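Local coordinates for maleylacetate reductase (Rhizobium, PDB 3W5S), which catalyses the NADH-dependent reduction of maleylacetate to 3-oxoadipate in the breakdown of gamma-resorcylate, working as a homodimer of the iron-containing alcohol dehydrogenase family, at residues L175-P180 / E229-K234; A193-A198 / E214-M219; A336-A341 / T355-L360. All blocks are in the same frame, centred on the assembly; numbering follows the deposited sequence. Where two conformers were deposited one is given.

Contact 1: residues L175-P180 / E229-K234; sequences LTLGLP and EPQDTK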
# COMPACT_ATOMS: atom_id res chain seq x y z
N LEU A 175 8.28 -19.98 11.17
CA LEU A 175 8.66 -19.50 12.49
C LEU A 175 7.48 -19.32 13.44
O LEU A 175 7.65 -19.01 14.62
CB LEU A 175 9.46 -18.19 12.36
CG LEU A 175 10.74 -18.26 11.55
CD1 LEU A 175 11.48 -16.90 11.61
CD2 LEU A 175 11.70 -19.38 11.99
N THR A 176 6.28 -19.54 12.92
CA THR A 176 5.06 -19.44 13.71
C THR A 176 4.46 -20.80 14.09
O THR A 176 3.47 -20.85 14.84
CB THR A 176 3.96 -18.63 13.00
OG1 THR A 176 3.52 -19.33 11.83
CG2 THR A 176 4.43 -17.22 12.62
N LEU A 177 5.03 -21.90 13.57
CA LEU A 177 4.50 -23.23 13.88
C LEU A 177 4.50 -23.51 15.37
O LEU A 177 3.57 -24.16 15.86
CB LEU A 177 5.27 -24.32 13.14
CG LEU A 177 5.04 -24.24 11.63
CD1 LEU A 177 6.06 -25.10 10.88
CD2 LEU A 177 3.63 -24.69 11.32
N GLY A 178 5.50 -23.01 16.09
CA GLY A 178 5.61 -23.25 17.51
C GLY A 178 4.84 -22.30 18.41
O GLY A 178 4.93 -22.43 19.64
N LEU A 179 4.09 -21.36 17.84
CA LEU A 179 3.33 -20.42 18.66
C LEU A 179 2.17 -21.18 19.31
O LEU A 179 1.37 -21.77 18.62
CB LEU A 179 2.80 -19.26 17.80
CG LEU A 179 2.09 -18.13 18.56
CD1 LEU A 179 3.04 -17.44 19.57
CD2 LEU A 179 1.52 -17.14 17.52
N PRO A 180 2.11 -21.21 20.65
CA PRO A 180 1.06 -22.01 21.30
C PRO A 180 -0.32 -21.59 20.84
O PRO A 180 -0.53 -20.44 20.47
CB PRO A 180 1.27 -21.69 22.79
CG PRO A 180 2.77 -21.47 22.89
CD PRO A 180 3.05 -20.65 21.64
N GLU A 229 -5.26 -27.54 13.85
CA GLU A 229 -3.95 -28.12 13.52
C GLU A 229 -2.88 -27.05 13.58
O GLU A 229 -2.59 -26.42 12.57
CB GLU A 229 -3.95 -28.77 12.13
CG GLU A 229 -4.75 -30.06 11.98
CD GLU A 229 -4.23 -31.23 12.83
OE1 GLU A 229 -3.06 -31.22 13.29
OE2 GLU A 229 -5.02 -32.18 13.03
N PRO A 230 -2.28 -26.83 14.75
CA PRO A 230 -1.30 -25.75 14.89
C PRO A 230 -0.06 -25.87 14.04
O PRO A 230 0.61 -24.87 13.79
CB PRO A 230 -0.93 -25.76 16.38
CG PRO A 230 -1.89 -26.66 17.02
CD PRO A 230 -2.61 -27.49 16.03
N GLN A 231 0.23 -27.09 13.56
CA GLN A 231 1.36 -27.30 12.68
C GLN A 231 1.01 -27.24 11.19
O GLN A 231 1.86 -27.52 10.35
CB GLN A 231 2.04 -28.65 13.00
CG GLN A 231 2.45 -28.81 14.46
CD GLN A 231 3.44 -27.77 14.93
OE1 GLN A 231 4.48 -27.54 14.30
NE2 GLN A 231 3.13 -27.12 16.05
N ASP A 232 -0.24 -26.87 10.86
CA ASP A 232 -0.71 -26.73 9.46
C ASP A 232 -0.04 -25.50 8.84
O ASP A 232 -0.39 -24.37 9.15
CB ASP A 232 -2.25 -26.60 9.45
CG ASP A 232 -2.86 -26.37 8.04
OD1 ASP A 232 -2.14 -26.11 7.07
OD2 ASP A 232 -4.10 -26.43 7.93
N THR A 233 0.95 -25.73 7.97
CA THR A 233 1.70 -24.62 7.36
C THR A 233 0.82 -23.73 6.46
O THR A 233 1.06 -22.52 6.37
CB THR A 233 2.99 -25.12 6.62
OG1 THR A 233 3.85 -25.77 7.57
CG2 THR A 233 3.75 -23.95 6.01
N LYS A 234 -0.21 -24.30 5.83
CA LYS A 234 -1.11 -23.50 4.99
C LYS A 234 -1.94 -22.54 5.84
O LYS A 234 -2.03 -21.33 5.54
CB LYS A 234 -2.02 -24.39 4.12
CG LYS A 234 -2.87 -23.62 3.14
CD LYS A 234 -4.28 -23.42 3.68
CE LYS A 234 -5.29 -24.25 2.91
NZ LYS A 234 -5.77 -23.47 1.74

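Contact 2: residues A193-A198 / E214-M219; sequences AHAAEA and EGLRAM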
# COMPACT_ATOMS: atom_id res chain seq x y z
N ALA A 193 -8.32 -6.70 15.46
CA ALA A 193 -8.64 -5.40 16.07
C ALA A 193 -8.04 -4.25 15.24
O ALA A 193 -8.69 -3.21 15.06
CB ALA A 193 -8.11 -5.34 17.52
N HIS A 194 -6.81 -4.45 14.73
CA HIS A 194 -6.16 -3.44 13.91
C HIS A 194 -7.00 -3.14 12.67
O HIS A 194 -7.23 -1.97 12.34
CB HIS A 194 -4.78 -3.90 13.44
CG HIS A 194 -3.81 -4.22 14.54
ND1 HIS A 194 -3.86 -3.66 15.80
CD2 HIS A 194 -2.75 -5.06 14.54
CE1 HIS A 194 -2.84 -4.12 16.52
NE2 HIS A 194 -2.17 -4.98 15.77
N ALA A 195 -7.43 -4.21 12.00
CA ALA A 195 -8.18 -4.05 10.75
C ALA A 195 -9.58 -3.52 11.00
O ALA A 195 -10.07 -2.71 10.21
CB ALA A 195 -8.22 -5.36 9.98
N ALA A 196 -10.21 -3.94 12.09
CA ALA A 196 -11.58 -3.50 12.39
C ALA A 196 -11.59 -2.00 12.63
O ALA A 196 -12.41 -1.28 12.05
CB ALA A 196 -12.13 -4.26 13.61
N GLU A 197 -10.66 -1.51 13.45
CA GLU A 197 -10.65 -0.07 13.69
C GLU A 197 -10.20 0.72 12.46
O GLU A 197 -10.59 1.88 12.31
CB GLU A 197 -9.80 0.29 14.92
CG GLU A 197 -10.39 -0.24 16.24
CD GLU A 197 -10.29 0.81 17.33
OE1 GLU A 197 -11.34 1.29 17.80
OE2 GLU A 197 -9.16 1.19 17.76
N ALA A 198 -9.39 0.12 11.60
CA ALA A 198 -8.97 0.83 10.39
C ALA A 198 -10.18 1.20 9.52
O ALA A 198 -10.14 2.20 8.81
CB ALA A 198 -7.97 -0.03 9.60
N GLU A 214 -9.42 -7.68 3.55
CA GLU A 214 -8.69 -8.88 3.15
C GLU A 214 -7.94 -9.46 4.36
O GLU A 214 -7.91 -10.68 4.53
CB GLU A 214 -7.74 -8.54 2.00
CG GLU A 214 -6.84 -9.69 1.55
CD GLU A 214 -7.54 -10.91 0.97
OE1 GLU A 214 -8.77 -10.90 0.75
OE2 GLU A 214 -6.83 -11.91 0.69
N GLY A 215 -7.36 -8.62 5.21
CA GLY A 215 -6.70 -9.10 6.42
C GLY A 215 -7.70 -9.80 7.33
O GLY A 215 -7.43 -10.90 7.86
N LEU A 216 -8.86 -9.18 7.54
CA LEU A 216 -9.90 -9.82 8.36
C LEU A 216 -10.35 -11.15 7.78
O LEU A 216 -10.52 -12.13 8.50
CB LEU A 216 -11.09 -8.89 8.52
CG LEU A 216 -10.82 -7.67 9.40
CD1 LEU A 216 -11.78 -6.54 9.11
CD2 LEU A 216 -10.90 -8.03 10.86
N ARG A 217 -10.55 -11.19 6.47
CA ARG A 217 -10.96 -12.41 5.78
C ARG A 217 -9.94 -13.52 6.02
O ARG A 217 -10.31 -14.65 6.35
CB ARG A 217 -11.11 -12.15 4.29
CG ARG A 217 -11.70 -13.35 3.52
CD ARG A 217 -11.33 -13.31 2.03
NE ARG A 217 -9.88 -13.41 1.86
CZ ARG A 217 -9.16 -14.53 2.02
NH1 ARG A 217 -9.75 -15.68 2.36
NH2 ARG A 217 -7.85 -14.48 1.86
N ALA A 218 -8.66 -13.20 5.86
CA ALA A 218 -7.60 -14.18 6.07
C ALA A 218 -7.59 -14.70 7.51
O ALA A 218 -7.44 -15.89 7.74
CB ALA A 218 -6.26 -13.55 5.72
N MET A 219 -7.76 -13.79 8.48
CA MET A 219 -7.71 -14.24 9.89
C MET A 219 -8.90 -15.12 10.23
O MET A 219 -8.76 -16.13 10.94
CB MET A 219 -7.69 -13.08 10.86
CG MET A 219 -6.49 -12.13 10.73
SD MET A 219 -4.86 -12.91 10.50
CE MET A 219 -4.62 -13.59 12.12

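Contact 3: residues A336-A341 / T355-L360; sequences AMAELA and TAIRAL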
# COMPACT_ATOMS: atom_id res chain seq x y z
N ALA A 336 -11.33 4.10 37.67
CA ALA A 336 -10.01 4.68 37.40
C ALA A 336 -9.60 4.48 35.95
O ALA A 336 -9.03 5.38 35.33
CB ALA A 336 -8.95 4.07 38.32
N MET A 337 -9.86 3.28 35.43
CA MET A 337 -9.57 2.99 34.03
C MET A 337 -10.40 3.81 33.05
O MET A 337 -9.86 4.33 32.07
CB MET A 337 -9.67 1.48 33.76
CG MET A 337 -8.64 0.65 34.53
SD MET A 337 -6.93 1.04 34.09
CE MET A 337 -6.47 2.03 35.51
N ALA A 338 -11.70 3.96 33.34
CA ALA A 338 -12.56 4.82 32.52
C ALA A 338 -12.06 6.28 32.53
O ALA A 338 -12.04 6.91 31.50
CB ALA A 338 -14.00 4.74 33.00
N GLU A 339 -11.63 6.77 33.69
CA GLU A 339 -11.05 8.12 33.79
C GLU A 339 -9.74 8.22 32.99
O GLU A 339 -9.55 9.17 32.23
CB GLU A 339 -10.82 8.53 35.24
CG GLU A 339 -10.50 10.02 35.45
N LEU A 340 -8.84 7.25 33.17
CA LEU A 340 -7.55 7.30 32.48
C LEU A 340 -7.69 7.22 30.96
O LEU A 340 -6.93 7.84 30.21
CB LEU A 340 -6.62 6.20 33.00
CG LEU A 340 -5.18 6.19 32.47
CD1 LEU A 340 -4.44 7.50 32.76
CD2 LEU A 340 -4.41 5.00 33.03
N ALA A 341 -8.69 6.47 30.50
CA ALA A 341 -8.94 6.34 29.07
C ALA A 341 -9.39 7.64 28.41
O ALA A 341 -9.30 7.78 27.20
CB ALA A 341 -9.94 5.23 28.82
N THR A 355 -18.50 8.31 31.28
CA THR A 355 -19.69 7.51 31.58
C THR A 355 -19.86 6.34 30.59
O THR A 355 -20.04 5.19 31.00
CB THR A 355 -20.96 8.40 31.66
OG1 THR A 355 -20.84 9.28 32.80
CG2 THR A 355 -22.20 7.54 31.83
N ALA A 356 -19.76 6.65 29.30
CA ALA A 356 -19.85 5.64 28.26
C ALA A 356 -18.74 4.60 28.36
O ALA A 356 -19.00 3.40 28.22
CB ALA A 356 -19.86 6.30 26.89
N ILE A 357 -17.50 5.05 28.60
CA ILE A 357 -16.38 4.11 28.68
C ILE A 357 -16.56 3.20 29.88
O ILE A 357 -16.37 1.99 29.79
CB ILE A 357 -15.02 4.85 28.76
CG1 ILE A 357 -14.73 5.59 27.45
CG2 ILE A 357 -13.88 3.85 29.10
CD1 ILE A 357 -13.44 6.44 27.47
N ARG A 358 -16.98 3.78 31.01
CA ARG A 358 -17.20 2.97 32.22
C ARG A 358 -18.24 1.86 31.96
O ARG A 358 -18.03 0.72 32.37
CB ARG A 358 -17.59 3.85 33.41
CG ARG A 358 -17.92 3.08 34.69
CD ARG A 358 -16.72 2.33 35.21
NE ARG A 358 -17.01 1.70 36.51
CZ ARG A 358 -17.56 0.49 36.64
NH1 ARG A 358 -17.86 -0.24 35.56
NH2 ARG A 358 -17.78 0.01 37.86
N ALA A 359 -19.33 2.21 31.28
CA ALA A 359 -20.37 1.22 30.98
C ALA A 359 -19.86 0.14 30.06
O ALA A 359 -20.18 -1.03 30.23
CB ALA A 359 -21.57 1.90 30.35
N LEU A 360 -19.07 0.53 29.07
CA LEU A 360 -18.47 -0.45 28.16
C LEU A 360 -17.55 -1.41 28.91
O LEU A 360 -17.60 -2.63 28.71
CB LEU A 360 -17.74 0.27 27.02
CG LEU A 360 -17.21 -0.53 25.83
CD1 LEU A 360 -16.93 0.43 24.67
CD2 LEU A 360 -15.94 -1.29 26.23

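Contact 1: residues L175-P180 / E229-K234
Leu177 carries this contact from the 175-180 side, and its partners are Gln231 and Thr233. One polar link joins the two segments: the amide nitrogen NE2 of Gln231 donates to the backbone O of Leu177 at 3.0 Å, a weak bond, since the N-H...O angle is just 123°. The glutamine chain bends at its second torsion (chi2 -61°), which folds the amide back so that NE2 faces that carbonyl while OE1 lies 3.5 Å from Leu177 CB.

The van der Waals part is made by the leucine's branches, which meet polar atoms. Leu177 CD2 rests on the backbone of the opposite loop, 3.5 Å from Gln231 O, and the forked end also reaches Thr233, whose OG1 is 3.9 Å from CD2 and 4.0 Å from CD1 of Leu177. The leucine and threonine side chains cross at a slant.

Backbone bonds within each segment fix the shapes that meet. Leu179 N to Thr176 O closes one type I turn and Asp232 N to Glu229 O the other. Asp232 then caps helix 233-253: OD1 accepts from Ala235 N and, weakly, from Lys234 N. Arg236 on that helix ties both loops together, bonding to the carbonyl oxygens of Leu179 and Pro230.

Two type I turns therefore pack at the surface, one leading from strand 168-171 into helix 181-198, the other linking helix 206-228 to helix 233-253, whose N-terminus Asp232 caps. Residues of both segments line benzamidine pockets: Leu175, Gly178 and Leu179 in one, Pro230 in another.

Contact 2: residues A193-A198 / E214-M219
Leu216 lays its forked end over the methyl of Ala195, with CG 3.5 Å from Ala195 CB and both branches, CD1 and CD2, at 3.9 Å from that same carbon. Having CG anti to the carbonyl carbon (chi1 -70°) sends the branches across to helix 181-198, and CD1 goes on to lie 4.3 Å from Ala196 N. This is buried helix-helix packing in the alpha-helical C-terminal domain. The backbones come close, 6.5 Å between the CA atoms of Ala195 and Leu216; next to them Gly215 passes Ala195 without a side chain. Leu299 and Leu302 of helix 293-303 also touch Leu216. With an alanine in place of Leu216, the Ala195 methyl would probably lose its apolar cover and a gap would open between the helices.

Away from the interface, Arg217 grips Glu214 side-on: NE meets OE1 and NH2 meets OE2, each at 3.0 Å and nearly straight. Both oxygens lie close to the guanidinium plane, whereas the nitrogens approach from above the carboxylate plane. Glu221 is a second acidic partner of Arg217. The chemistry is divided accordingly: charges are paired along helix 206-228 itself, and what joins segments 193-198 and 214-219 is apolar, relying on the fit of a leucine against small residues.

Contact 3: residues A336-A341 / T355-L360
Two helices of the alpha-helical C-terminal domain, 334-341 and 354-366, pack here as a steeply crossed pair near the end of the chain. The short segments 336-341 and 355-360 run at 133° to each other, more antiparallel than parallel, with their axes 8.5 Å apart at closest approach. Small residues allow that spacing: the 336-341 side meets its neighbour with the alanines Ala338 and Ala341, three residues apart, and the CA atoms of Ala338 and Arg358 come to 5.0 Å.

Ile357 is the bulkier partner and uses two of its carbons. Its CG2 lies over Ala338, 3.8 Å from the CA and 4.0 Å from the CB of that residue, so the branch touches backbone as well as methyl. The other arm reaches further along the helix, bringing Ile357 CD1 to within 3.9 Å of Ala341 CB. An extended end (chi2 176°) carries CD1 out to Ala341 while CG2 lies nearest Ala338, so the isoleucine bridges the two alanines. Leu261 of helix 257-269 touches both Ala341 and Ile357, joining the interface to the rest of the helical domain.

Arg358 takes part through its root rather than its charge. With CG anti to the backbone nitrogen (chi1 176°), the chain leads away from Ala338, and the guanidinium finds partners beyond these two segments, with a salt bridge from NE to Asp335 and a hydrogen bond from NH1 to Gln362. What remains at the interface is close van der Waals contact, the CB of Arg358 standing 3.7 Å from the Ala338 methyl, which lies equally near Arg358 N.

How the contacts relate
Contact 1 is a surface meeting of two turns, whereas contacts 2 and 3 are buried helix-helix packings in the C-terminal helical domain. Only contact 1 has a polar bond between its segments, and a weak one; the other two rely on alanines facing a branched aliphatic side chain, with charged groups paired off to the side. Contacts 1 and 2 share elements: the turns of contact 1 lie just before helix 181-198 and just after helix 206-228, the helices that contact 2 joins, towards the C-terminal end of the first and in the middle of the second. Contact 3 lies across the chain's centre from contact 1, their centres about 37 Å apart, and uses two later helices.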